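Local coordinates for protein RNase NGR3 (Nicotiana glutinosa, PDB 1VD3) that probably cleaves RNA as an endonuclease of the RNase T2 family, and here holds the nucleotide 2'-UMP in its pocket, at residues 9-14 against 43-48; 13-18 against 176-181; 160-165 against 172-177; 168-173 against 202-207. All coordinates share one frame; numbering follows the deposited sequence.

Contact 1 (9-14 against 43-48); sequences DFFYFV and HGLWPN. With U2P (phosphoric acid mono-[2-(2,4-dioxo-3,4-dihydro-2H-pyrimidin-1-yl)-4-hydroxy-5-hydroxymethyl-tetrahydro-furan-3-yl] ester), chain B.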
# COMPACT_ATOMS: atom_id res chain seq x y z
N ASP A 9 9.61 14.75 6.34
CA ASP A 9 8.55 15.09 7.29
C ASP A 9 7.68 13.95 7.79
O ASP A 9 7.28 13.94 8.96
CB ASP A 9 7.66 16.18 6.69
CG ASP A 9 8.44 17.44 6.35
OD1 ASP A 9 8.14 18.06 5.31
OD2 ASP A 9 9.33 17.81 7.14
N PHE A 10 7.37 13.00 6.92
CA PHE A 10 6.52 11.87 7.30
C PHE A 10 6.57 10.79 6.22
O PHE A 10 7.19 10.98 5.17
CB PHE A 10 5.08 12.34 7.47
CG PHE A 10 4.46 12.84 6.19
CD1 PHE A 10 3.74 11.97 5.37
CD2 PHE A 10 4.63 14.16 5.78
CE1 PHE A 10 3.20 12.42 4.16
CE2 PHE A 10 4.10 14.61 4.58
CZ PHE A 10 3.39 13.74 3.76
N PHE A 11 5.90 9.67 6.48
CA PHE A 11 5.82 8.58 5.52
C PHE A 11 4.40 8.41 5.03
O PHE A 11 3.46 8.55 5.80
CB PHE A 11 6.13 7.21 6.14
CG PHE A 11 7.55 6.98 6.51
CD1 PHE A 11 7.98 7.18 7.82
CD2 PHE A 11 8.45 6.46 5.57
CE1 PHE A 11 9.28 6.85 8.20
CE2 PHE A 11 9.75 6.13 5.95
CZ PHE A 11 10.17 6.32 7.26
N TYR A 12 4.27 8.09 3.75
CA TYR A 12 2.97 7.75 3.22
C TYR A 12 3.09 6.22 3.27
O TYR A 12 4.07 5.68 2.74
CB TYR A 12 2.83 8.16 1.76
CG TYR A 12 2.16 9.49 1.55
CD1 TYR A 12 2.64 10.38 0.58
CD2 TYR A 12 1.04 9.86 2.28
CE1 TYR A 12 2.01 11.59 0.35
CE2 TYR A 12 0.40 11.08 2.06
CZ TYR A 12 0.89 11.94 1.09
OH TYR A 12 0.27 13.14 0.87
N PHE A 13 2.18 5.53 3.94
CA PHE A 13 2.21 4.08 3.95
C PHE A 13 1.09 3.73 2.98
O PHE A 13 -0.09 4.00 3.24
CB PHE A 13 1.94 3.50 5.35
CG PHE A 13 1.83 1.99 5.36
CD1 PHE A 13 2.84 1.21 4.80
CD2 PHE A 13 0.73 1.36 5.93
CE1 PHE A 13 2.74 -0.18 4.79
CE2 PHE A 13 0.63 -0.03 5.93
CZ PHE A 13 1.63 -0.80 5.36
N VAL A 14 1.48 3.15 1.85
CA VAL A 14 0.55 2.83 0.78
C VAL A 14 0.26 1.34 0.63
O VAL A 14 1.17 0.54 0.42
CB VAL A 14 1.07 3.37 -0.57
CG1 VAL A 14 -0.02 3.30 -1.63
CG2 VAL A 14 1.60 4.80 -0.40
N HIS A 43 2.14 -1.63 -0.97
CA HIS A 43 2.69 -1.12 -2.22
C HIS A 43 4.05 -0.56 -1.79
O HIS A 43 5.08 -0.91 -2.36
CB HIS A 43 1.83 0.01 -2.83
CG HIS A 43 2.47 0.69 -4.01
ND1 HIS A 43 1.74 1.34 -4.98
CD2 HIS A 43 3.77 0.82 -4.37
CE1 HIS A 43 2.56 1.85 -5.88
NE2 HIS A 43 3.80 1.54 -5.54
N GLY A 44 4.04 0.28 -0.76
CA GLY A 44 5.29 0.84 -0.28
C GLY A 44 5.19 1.77 0.91
O GLY A 44 4.10 2.17 1.31
N LEU A 45 6.34 2.09 1.50
CA LEU A 45 6.44 3.00 2.64
C LEU A 45 7.31 4.13 2.08
O LEU A 45 8.50 3.94 1.84
CB LEU A 45 7.14 2.31 3.81
CG LEU A 45 7.34 3.11 5.10
CD1 LEU A 45 6.01 3.64 5.61
CD2 LEU A 45 7.99 2.20 6.14
N TRP A 46 6.70 5.30 1.87
CA TRP A 46 7.40 6.42 1.25
C TRP A 46 7.72 7.67 2.06
O TRP A 46 6.82 8.33 2.57
CB TRP A 46 6.63 6.91 0.02
CG TRP A 46 6.12 5.88 -0.94
CD1 TRP A 46 6.67 4.66 -1.24
CD2 TRP A 46 5.00 6.03 -1.82
NE1 TRP A 46 5.96 4.05 -2.25
CE2 TRP A 46 4.93 4.87 -2.62
CE3 TRP A 46 4.04 7.04 -2.00
CZ2 TRP A 46 3.94 4.70 -3.60
CZ3 TRP A 46 3.06 6.86 -2.98
CH2 TRP A 46 3.02 5.70 -3.76
N PRO A 47 9.01 8.01 2.18
CA PRO A 47 9.41 9.21 2.92
C PRO A 47 8.86 10.37 2.08
O PRO A 47 9.01 10.36 0.85
CB PRO A 47 10.93 9.15 2.89
CG PRO A 47 11.20 7.66 2.87
CD PRO A 47 10.18 7.16 1.88
N ASN A 48 8.24 11.36 2.71
CA ASN A 48 7.66 12.49 1.98
C ASN A 48 7.89 13.83 2.69
O ASN A 48 8.24 13.86 3.87
CB ASN A 48 6.15 12.26 1.81
CG ASN A 48 5.57 12.95 0.59
OD1 ASN A 48 5.38 14.16 0.57
ND2 ASN A 48 5.29 12.16 -0.45
O5' U2P B . 1.08 6.57 -9.53
C5' U2P B . 2.22 7.39 -9.16
C4' U2P B . 3.44 6.50 -8.88
O4' U2P B . 4.60 7.37 -8.47
C1' U2P B . 5.18 7.09 -7.09
N1 U2P B . 5.06 8.21 -6.06
C6 U2P B . 3.87 8.90 -6.12
C5 U2P B . 3.47 9.81 -5.11
C4 U2P B . 4.39 10.04 -3.97
O4 U2P B . 4.08 10.73 -3.01
N3 U2P B . 5.67 9.41 -4.08
C2 U2P B . 6.08 8.51 -5.09
O2 U2P B . 7.20 8.06 -5.09
C2' U2P B . 4.61 5.68 -6.84
O2' U2P B . 5.43 4.63 -7.45
P U2P B . 6.78 4.04 -6.90
O1P U2P B . 7.75 3.15 -7.51
O2P U2P B . 7.41 5.03 -5.98
O3P U2P B . 6.26 3.05 -5.97
C3' U2P B . 3.27 5.66 -7.59
O3' U2P B . 2.94 4.27 -7.93
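Val14 O takes two backbone N-H groups at once, from His43 N at 2.8 Å and from Gly44 N at 3.1 Å, a classic beta bulge in the antiparallel pairing of 9-14 with 43-48. A second bulge lies at the other end, where Asn48 O receives both Asp9 N and Phe10 N. Glycine suits position 44 because a CB there would collide with the indole of Trp46. That indole is sandwiched: Val14 CG2 sits over one face, 3.5 Å from the centroid of the six-membered ring, and the uracil covers the opposite face, with U2P N3 3.5 Å from Trp46 CE3. Replacing Trp46 by an alanine is likely to leave the base without its stacking partner and Glu97 OE2 without the indole N-H. With CG anti to the backbone N (chi1 172°), His43 reaches past the strand, and its NE2 donates to U2P O3P over 2.9 Å, while ND1 bonds to Gln175 OE1. On the other face of the sheet, Phe11 CD2 packs on Leu45 CG at 3.6 Å. That apolar face lies against helix 109-123 through Leu45 and Phe13, whereas Tyr12 and Val14 touch strand 171-181 and His43 meets helix 91-102.

Contact 2 (13-18 against 176-181); sequences FVQQWP and VYLCVD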
# COMPACT_ATOMS: atom_id res chain seq x y z
N PHE A 13 2.18 5.53 3.94
CA PHE A 13 2.21 4.08 3.95
C PHE A 13 1.09 3.73 2.98
O PHE A 13 -0.09 4.00 3.24
CB PHE A 13 1.94 3.50 5.35
CG PHE A 13 1.83 1.99 5.36
CD1 PHE A 13 2.84 1.21 4.80
CD2 PHE A 13 0.73 1.36 5.93
CE1 PHE A 13 2.74 -0.18 4.79
CE2 PHE A 13 0.63 -0.03 5.93
CZ PHE A 13 1.63 -0.80 5.36
N VAL A 14 1.48 3.15 1.85
CA VAL A 14 0.55 2.83 0.78
C VAL A 14 0.26 1.34 0.63
O VAL A 14 1.17 0.54 0.42
CB VAL A 14 1.07 3.37 -0.57
CG1 VAL A 14 -0.02 3.30 -1.63
CG2 VAL A 14 1.60 4.80 -0.40
N GLN A 15 -1.02 1.00 0.73
CA GLN A 15 -1.46 -0.37 0.58
C GLN A 15 -2.38 -0.40 -0.62
O GLN A 15 -2.94 0.63 -1.01
CB GLN A 15 -2.23 -0.83 1.82
CG GLN A 15 -1.40 -0.87 3.09
CD GLN A 15 -2.20 -1.33 4.28
OE1 GLN A 15 -2.52 -2.52 4.40
NE2 GLN A 15 -2.54 -0.40 5.16
N GLN A 16 -2.54 -1.57 -1.23
CA GLN A 16 -3.46 -1.64 -2.34
C GLN A 16 -4.32 -2.88 -2.29
O GLN A 16 -4.02 -3.83 -1.56
CB GLN A 16 -2.73 -1.55 -3.69
CG GLN A 16 -1.90 -2.74 -4.08
CD GLN A 16 -1.63 -2.74 -5.58
OE1 GLN A 16 -1.41 -1.69 -6.19
NE2 GLN A 16 -1.63 -3.92 -6.18
N TRP A 17 -5.42 -2.84 -3.02
CA TRP A 17 -6.35 -3.95 -3.10
C TRP A 17 -5.97 -4.66 -4.38
O TRP A 17 -6.26 -4.17 -5.48
CB TRP A 17 -7.79 -3.44 -3.17
CG TRP A 17 -8.82 -4.53 -3.12
CD1 TRP A 17 -9.75 -4.82 -4.08
CD2 TRP A 17 -9.01 -5.48 -2.06
NE1 TRP A 17 -10.51 -5.90 -3.68
CE2 TRP A 17 -10.08 -6.32 -2.45
CE3 TRP A 17 -8.39 -5.70 -0.83
CZ2 TRP A 17 -10.54 -7.37 -1.64
CZ3 TRP A 17 -8.84 -6.74 -0.02
CH2 TRP A 17 -9.91 -7.56 -0.44
N PRO A 18 -5.31 -5.82 -4.27
CA PRO A 18 -4.87 -6.62 -5.42
C PRO A 18 -5.91 -6.79 -6.51
O PRO A 18 -5.61 -6.63 -7.69
CB PRO A 18 -4.47 -7.95 -4.78
CG PRO A 18 -3.98 -7.54 -3.44
CD PRO A 18 -5.03 -6.53 -3.01
N VAL A 176 -4.92 2.60 -0.56
CA VAL A 176 -5.26 3.30 0.67
C VAL A 176 -3.99 3.90 1.25
O VAL A 176 -3.01 3.19 1.49
CB VAL A 176 -5.87 2.34 1.71
CG1 VAL A 176 -6.18 3.09 3.00
CG2 VAL A 176 -7.15 1.72 1.15
N TYR A 177 -4.02 5.21 1.47
CA TYR A 177 -2.87 5.92 2.02
C TYR A 177 -3.10 6.31 3.47
O TYR A 177 -4.14 6.87 3.81
CB TYR A 177 -2.60 7.21 1.23
CG TYR A 177 -2.18 7.03 -0.21
CD1 TYR A 177 -3.03 6.45 -1.14
CD2 TYR A 177 -0.94 7.51 -0.66
CE1 TYR A 177 -2.69 6.35 -2.48
CE2 TYR A 177 -0.59 7.42 -2.01
CZ TYR A 177 -1.47 6.84 -2.91
OH TYR A 177 -1.14 6.74 -4.25
N LEU A 178 -2.12 6.01 4.31
CA LEU A 178 -2.15 6.38 5.72
C LEU A 178 -0.79 7.00 5.98
O LEU A 178 0.17 6.70 5.26
CB LEU A 178 -2.36 5.15 6.61
CG LEU A 178 -3.78 4.57 6.63
CD1 LEU A 178 -3.78 3.25 7.38
CD2 LEU A 178 -4.73 5.56 7.28
N CYS A 179 -0.68 7.88 6.97
CA CYS A 179 0.60 8.50 7.27
C CYS A 179 1.22 7.96 8.54
O CYS A 179 0.52 7.62 9.49
CB CYS A 179 0.44 10.02 7.35
SG CYS A 179 0.12 10.69 5.69
N VAL A 180 2.55 7.86 8.53
CA VAL A 180 3.31 7.36 9.66
C VAL A 180 4.36 8.42 9.99
O VAL A 180 4.90 9.06 9.08
CB VAL A 180 4.01 6.02 9.31
CG1 VAL A 180 4.92 5.57 10.44
CG2 VAL A 180 2.96 4.96 9.02
N ASP A 181 4.66 8.62 11.27
CA ASP A 181 5.65 9.64 11.63
C ASP A 181 7.04 9.27 11.11
O ASP A 181 7.33 8.11 10.83
CB ASP A 181 5.71 9.84 13.14
CG ASP A 181 6.52 8.79 13.84
OD1 ASP A 181 6.06 7.63 13.93
OD2 ASP A 181 7.64 9.11 14.29
O HOH W 1 -2.10 2.35 3.99
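Strands 13-16 and 176-181 run antiparallel at 158°, with Phe13 opposite Leu178 and Gln15 opposite Val176 as hydrogen-bonded pairs and Val14 opposite Tyr177 as the non-hydrogen-bonded pair between them. Each outer pair closes with two backbone bonds, the shortest being Phe13 N to Leu178 O at 2.7 Å.

The central pair carries most of the side-chain chemistry. Val14 and Tyr177 lie alongside each other, and CG1 of the valine stands above the middle of the phenol ring, 4.0 Å from its centroid, as a CH-pi contact. The second branch works nearer the rim, Val14 CG2 lying 3.7 Å from Tyr177 CD2. A branched residue suits this place because its two methyls spread over the ring, one above the centre and one nearer the rim. The tyrosine turns its CG beside the backbone N (chi1 -65°), laying the ring along the valine, while its hydroxyl bonds to Glu162. On the other face, Phe13 CB meets Val180 CG2 at 4.1 Å, and both side chains continue onto Phe119 of helix 109-123.

A water sits on this same face. It donates to Phe13 O at 2.7 Å and to Val176 O at 2.8 Å, and accepts from Gln15 NE2, which also bonds to Ser123 OG. Glutamine fits because its extended chain holds an amide N-H out where the water can join it to the backbone carbonyls. The two carbonyl oxygens each accept from the water as well as from the partner strand, so beside the apolar contacts of Phe13 and Val180 this water extends the strand pairing and satisfies carbonyl and amide groups together.

Contact 3 (160-165 against 172-177); sequences YIECNV and QIYQVY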
# COMPACT_ATOMS: atom_id res chain seq x y z
N TYR A 160 -6.56 8.17 2.93
CA TYR A 160 -6.83 8.83 1.66
C TYR A 160 -7.06 7.65 0.72
O TYR A 160 -6.25 6.73 0.69
CB TYR A 160 -5.61 9.62 1.18
CG TYR A 160 -5.70 10.03 -0.27
CD1 TYR A 160 -6.47 11.12 -0.68
CD2 TYR A 160 -5.02 9.31 -1.25
CE1 TYR A 160 -6.56 11.48 -2.02
CE2 TYR A 160 -5.10 9.65 -2.59
CZ TYR A 160 -5.87 10.74 -2.97
OH TYR A 160 -5.92 11.09 -4.30
N ILE A 161 -8.16 7.68 -0.02
CA ILE A 161 -8.48 6.58 -0.92
C ILE A 161 -8.23 6.93 -2.38
O ILE A 161 -8.70 7.95 -2.87
CB ILE A 161 -9.97 6.16 -0.81
CG1 ILE A 161 -10.33 5.86 0.65
CG2 ILE A 161 -10.22 4.95 -1.68
CD1 ILE A 161 -9.57 4.71 1.27
N GLU A 162 -7.48 6.07 -3.06
CA GLU A 162 -7.20 6.26 -4.47
C GLU A 162 -8.04 5.22 -5.19
O GLU A 162 -8.04 4.05 -4.81
CB GLU A 162 -5.72 6.01 -4.77
CG GLU A 162 -5.38 6.23 -6.23
CD GLU A 162 -3.94 5.90 -6.54
OE1 GLU A 162 -3.16 5.69 -5.58
OE2 GLU A 162 -3.58 5.85 -7.73
N CYS A 163 -8.77 5.66 -6.21
CA CYS A 163 -9.62 4.75 -6.97
C CYS A 163 -9.19 4.68 -8.42
O CYS A 163 -8.63 5.63 -8.96
CB CYS A 163 -11.08 5.23 -6.93
SG CYS A 163 -11.82 5.23 -5.28
N ASN A 164 -9.45 3.54 -9.06
CA ASN A 164 -9.17 3.39 -10.47
C ASN A 164 -10.45 2.78 -11.06
O ASN A 164 -11.46 2.69 -10.37
CB ASN A 164 -7.92 2.52 -10.74
CG ASN A 164 -8.09 1.08 -10.32
OD1 ASN A 164 -7.29 0.22 -10.72
ND2 ASN A 164 -9.09 0.80 -9.50
N VAL A 165 -10.41 2.37 -12.33
CA VAL A 165 -11.62 1.83 -12.95
C VAL A 165 -11.42 0.45 -13.57
O VAL A 165 -10.41 0.21 -14.24
CB VAL A 165 -12.13 2.79 -14.05
CG1 VAL A 165 -13.41 2.25 -14.66
CG2 VAL A 165 -12.35 4.18 -13.45
N GLN A 172 -13.46 1.68 -8.46
CA GLN A 172 -13.16 0.78 -7.35
C GLN A 172 -12.06 1.28 -6.44
O GLN A 172 -11.19 2.05 -6.86
CB GLN A 172 -12.76 -0.57 -7.93
CG GLN A 172 -11.60 -0.45 -8.91
CD GLN A 172 -11.31 -1.72 -9.70
OE1 GLN A 172 -10.32 -1.78 -10.43
NE2 GLN A 172 -12.16 -2.72 -9.55
N ILE A 173 -12.10 0.84 -5.18
CA ILE A 173 -11.06 1.22 -4.24
C ILE A 173 -9.79 0.55 -4.77
O ILE A 173 -9.76 -0.66 -4.98
CB ILE A 173 -11.38 0.72 -2.81
CG1 ILE A 173 -10.21 1.04 -1.88
CG2 ILE A 173 -11.66 -0.78 -2.82
CD1 ILE A 173 -10.53 0.87 -0.41
N TYR A 174 -8.75 1.34 -5.00
CA TYR A 174 -7.50 0.82 -5.54
C TYR A 174 -6.38 0.83 -4.51
O TYR A 174 -5.77 -0.20 -4.24
CB TYR A 174 -7.10 1.62 -6.78
CG TYR A 174 -5.74 1.28 -7.37
CD1 TYR A 174 -5.41 -0.03 -7.72
CD2 TYR A 174 -4.80 2.28 -7.59
CE1 TYR A 174 -4.16 -0.33 -8.27
CE2 TYR A 174 -3.55 2.00 -8.14
CZ TYR A 174 -3.24 0.70 -8.48
OH TYR A 174 -2.00 0.43 -9.02
N GLN A 175 -6.10 2.00 -3.93
CA GLN A 175 -5.06 2.10 -2.92
C GLN A 175 -5.50 2.91 -1.71
O GLN A 175 -6.37 3.78 -1.81
CB GLN A 175 -3.77 2.68 -3.52
CG GLN A 175 -3.13 1.71 -4.52
CD GLN A 175 -1.73 2.12 -4.94
OE1 GLN A 175 -0.84 1.28 -5.07
NE2 GLN A 175 -1.53 3.42 -5.19
N VAL A 176 -4.92 2.60 -0.56
CA VAL A 176 -5.26 3.30 0.67
C VAL A 176 -3.99 3.90 1.25
O VAL A 176 -3.01 3.19 1.49
CB VAL A 176 -5.87 2.34 1.71
CG1 VAL A 176 -6.18 3.09 3.00
CG2 VAL A 176 -7.15 1.72 1.15
N TYR A 177 -4.02 5.21 1.47
CA TYR A 177 -2.87 5.92 2.02
C TYR A 177 -3.10 6.31 3.47
O TYR A 177 -4.14 6.87 3.81
CB TYR A 177 -2.60 7.21 1.23
CG TYR A 177 -2.18 7.03 -0.21
CD1 TYR A 177 -3.03 6.45 -1.14
CD2 TYR A 177 -0.94 7.51 -0.66
CE1 TYR A 177 -2.69 6.35 -2.48
CE2 TYR A 177 -0.59 7.42 -2.01
CZ TYR A 177 -1.47 6.84 -2.91
OH TYR A 177 -1.14 6.74 -4.25
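The ring of Tyr160 turns its edge to a face of the Tyr177 ring, the one turned away from Val14, in a T-shaped pair, centroids 5.3 Å apart and planes at 79°, within the beta hairpin of strands 160-165 and 171-181. At the edge of the Tyr177 ring, near its plane, lies Glu162 OE1. The ring of Tyr174 has Gln175 CG over one face and Glu162 OE2 at its edge, with the carboxylate standing almost upright to the ring.

Glu162 is the hub of this face. Its CG is anti to the backbone N (chi1 -178°) and the chain stays extended, which carries the carboxylate alongside Gln175 and up to the phenol. There OE1 accepts from Tyr177 OH at 2.6 Å and from Gln175 NE2 at 2.8 Å, the two donors arriving from opposite faces of the carboxylate plane. Since Gln175 OE1 receives His43 ND1, the glutamate is placed as a second-shell residue that probably fixes the rotation of this amide. A leucine in place of Glu162 would probably leave the Gln175 amide freer to turn and both donors without their shared acceptor.

Across the sheet, Ile161 CD1 packs on Val176 CG2 at 3.8 Å and Ile161 CG2 on Ile173 CG1, branched aliphatics that suit a surface covered by helix 144-155. Cys163 is tied by a disulfide to Cys199. The register slips by one residue beyond Glu162, in a classic bulge: Glu162 O accepts from Tyr174 N at 2.8 Å and from Gln175 N at 3.0 Å.

Contact 4 (168-173 against 202-207); sequences QGNHQI and KIEFPP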
# COMPACT_ATOMS: atom_id res chain seq x y z
N GLN A 168 -15.29 -3.00 -16.57
CA GLN A 168 -16.73 -2.77 -16.64
C GLN A 168 -17.10 -1.30 -16.47
O GLN A 168 -18.26 -0.91 -16.64
CB GLN A 168 -17.44 -3.60 -15.56
CG GLN A 168 -17.16 -5.09 -15.65
CD GLN A 168 -17.77 -5.87 -14.50
OE1 GLN A 168 -17.61 -7.09 -14.40
NE2 GLN A 168 -18.47 -5.18 -13.61
N GLY A 169 -16.11 -0.47 -16.14
CA GLY A 169 -16.35 0.94 -15.97
C GLY A 169 -16.69 1.32 -14.54
O GLY A 169 -17.06 2.47 -14.26
N ASN A 170 -16.57 0.37 -13.62
CA ASN A 170 -16.86 0.62 -12.21
C ASN A 170 -15.67 1.30 -11.55
O ASN A 170 -14.52 0.95 -11.81
CB ASN A 170 -17.15 -0.68 -11.47
CG ASN A 170 -18.44 -1.34 -11.92
OD1 ASN A 170 -19.51 -0.74 -11.86
ND2 ASN A 170 -18.34 -2.59 -12.36
N HIS A 171 -15.95 2.27 -10.69
CA HIS A 171 -14.90 2.96 -9.95
C HIS A 171 -14.70 2.08 -8.72
O HIS A 171 -15.66 1.75 -8.02
CB HIS A 171 -15.37 4.36 -9.56
CG HIS A 171 -15.72 5.21 -10.74
ND1 HIS A 171 -14.78 5.90 -11.47
CD2 HIS A 171 -16.91 5.43 -11.35
CE1 HIS A 171 -15.37 6.50 -12.48
NE2 HIS A 171 -16.66 6.24 -12.43
N GLN A 172 -13.46 1.68 -8.46
CA GLN A 172 -13.16 0.78 -7.35
C GLN A 172 -12.06 1.28 -6.44
O GLN A 172 -11.19 2.05 -6.86
CB GLN A 172 -12.76 -0.57 -7.93
CG GLN A 172 -11.60 -0.45 -8.91
CD GLN A 172 -11.31 -1.72 -9.70
OE1 GLN A 172 -10.32 -1.78 -10.43
NE2 GLN A 172 -12.16 -2.72 -9.55
N ILE A 173 -12.10 0.84 -5.18
CA ILE A 173 -11.06 1.22 -4.24
C ILE A 173 -9.79 0.55 -4.77
O ILE A 173 -9.76 -0.66 -4.98
CB ILE A 173 -11.38 0.72 -2.81
CG1 ILE A 173 -10.21 1.04 -1.88
CG2 ILE A 173 -11.66 -0.78 -2.82
CD1 ILE A 173 -10.53 0.87 -0.41
N LYS A 202 -19.94 6.55 -4.61
CA LYS A 202 -20.22 5.11 -4.53
C LYS A 202 -19.12 4.38 -5.29
O LYS A 202 -18.85 4.67 -6.45
CB LYS A 202 -21.56 4.79 -5.19
CG LYS A 202 -22.77 4.98 -4.30
CD LYS A 202 -23.00 3.75 -3.45
CE LYS A 202 -24.33 3.80 -2.72
NZ LYS A 202 -24.63 2.53 -2.01
N ILE A 203 -18.48 3.41 -4.63
CA ILE A 203 -17.42 2.66 -5.29
C ILE A 203 -17.50 1.16 -5.07
O ILE A 203 -18.21 0.68 -4.19
CB ILE A 203 -16.02 3.15 -4.85
CG1 ILE A 203 -15.85 2.98 -3.34
CG2 ILE A 203 -15.83 4.61 -5.25
CD1 ILE A 203 -14.45 3.33 -2.84
N GLU A 204 -16.75 0.44 -5.89
CA GLU A 204 -16.70 -1.01 -5.83
C GLU A 204 -15.52 -1.52 -5.02
O GLU A 204 -14.43 -0.94 -5.04
CB GLU A 204 -16.62 -1.56 -7.26
CG GLU A 204 -16.59 -3.08 -7.35
CD GLU A 204 -16.45 -3.55 -8.78
OE1 GLU A 204 -15.37 -3.30 -9.38
OE2 GLU A 204 -17.40 -4.15 -9.31
N PHE A 205 -15.76 -2.60 -4.28
CA PHE A 205 -14.75 -3.26 -3.45
C PHE A 205 -14.79 -4.68 -4.03
O PHE A 205 -15.34 -5.60 -3.42
CB PHE A 205 -15.19 -3.23 -1.98
CG PHE A 205 -14.20 -3.83 -1.02
CD1 PHE A 205 -12.84 -3.86 -1.32
CD2 PHE A 205 -14.62 -4.33 0.21
CE1 PHE A 205 -11.92 -4.37 -0.41
CE2 PHE A 205 -13.71 -4.84 1.13
CZ PHE A 205 -12.36 -4.86 0.82
N PRO A 206 -14.20 -4.86 -5.22
CA PRO A 206 -14.12 -6.12 -5.97
C PRO A 206 -13.53 -7.34 -5.27
O PRO A 206 -12.47 -7.27 -4.65
CB PRO A 206 -13.33 -5.73 -7.22
CG PRO A 206 -12.38 -4.69 -6.69
CD PRO A 206 -13.31 -3.85 -5.83
N PRO A 207 -14.23 -8.48 -5.36
CA PRO A 207 -13.77 -9.73 -4.74
C PRO A 207 -12.68 -10.35 -5.61
O PRO A 207 -12.46 -9.91 -6.74
CB PRO A 207 -15.04 -10.58 -4.72
CG PRO A 207 -15.70 -10.17 -6.01
CD PRO A 207 -15.55 -8.66 -6.00
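Glu204 and Gln172 come side by side through different first torsions: the glutamate has CG anti to its own N (chi1 -179°), whereas the glutamine puts CG in the crowded position between N and the carbonyl carbon (chi1 55°), both chains then running out extended. They meet where strand 202-205, the last of the chain, crosses the start of the long strand 171-181 at 60° and joins it through a single backbone bridge. Gln172 NE2 reaches Glu204 OE1 only by a weak bond of 3.3 Å. The stronger partners lie elsewhere, Asp23 for the glutamine nitrogen and Gly139 N for Glu204 OE2. Asp166 is close to Glu204 OE1, a pairing of like charges that may raise the affinity of one of the acids for a proton.

Beside the polar pair, Pro206 lies across the end of Gln172, with CG 3.5 Å from Gln172 NE2; the compact ring fits between that amide and helix 18-22. Toward helix 144-155 the contact is apolar: Ile203 CD1 meets Ile173 CB at 4.0 Å, the two isoleucines both resting on Ile147 of that helix. Ile173 CG2 also packs on Phe205 CD1 at 3.6 Å. Both backbone bonds belong to Glu204 and reach the residues before and after Gln172: Glu204 N gives its hydrogen to His171 O at 2.7 Å, and Ile173 N gives its own to Glu204 O at 2.9 Å.

How the contacts relate
Contacts 1 to 3 follow one antiparallel sheet away from the nucleotide; contact 4 adds strand 202-205 at its far end. Contact 1 supplies four of the nine pocket residues, and contact 2, centred about 8 Å away, adds strand 171-181 to the shared strand 10-16. The centre of contact 3 is about 10 Å from that of contact 2, and it reaches the pocket indirectly, Gln175 OE1 lying 2.6 Å from His43 ND1. Contact 4 shares Gln172 and Ile173 with contact 3 but is centred about 25 Å from contact 1 and does not touch it. It reaches contact 2 instead, where Trp17 NE1, just after strand 10-16, bonds to Pro206 O at 2.6 Å.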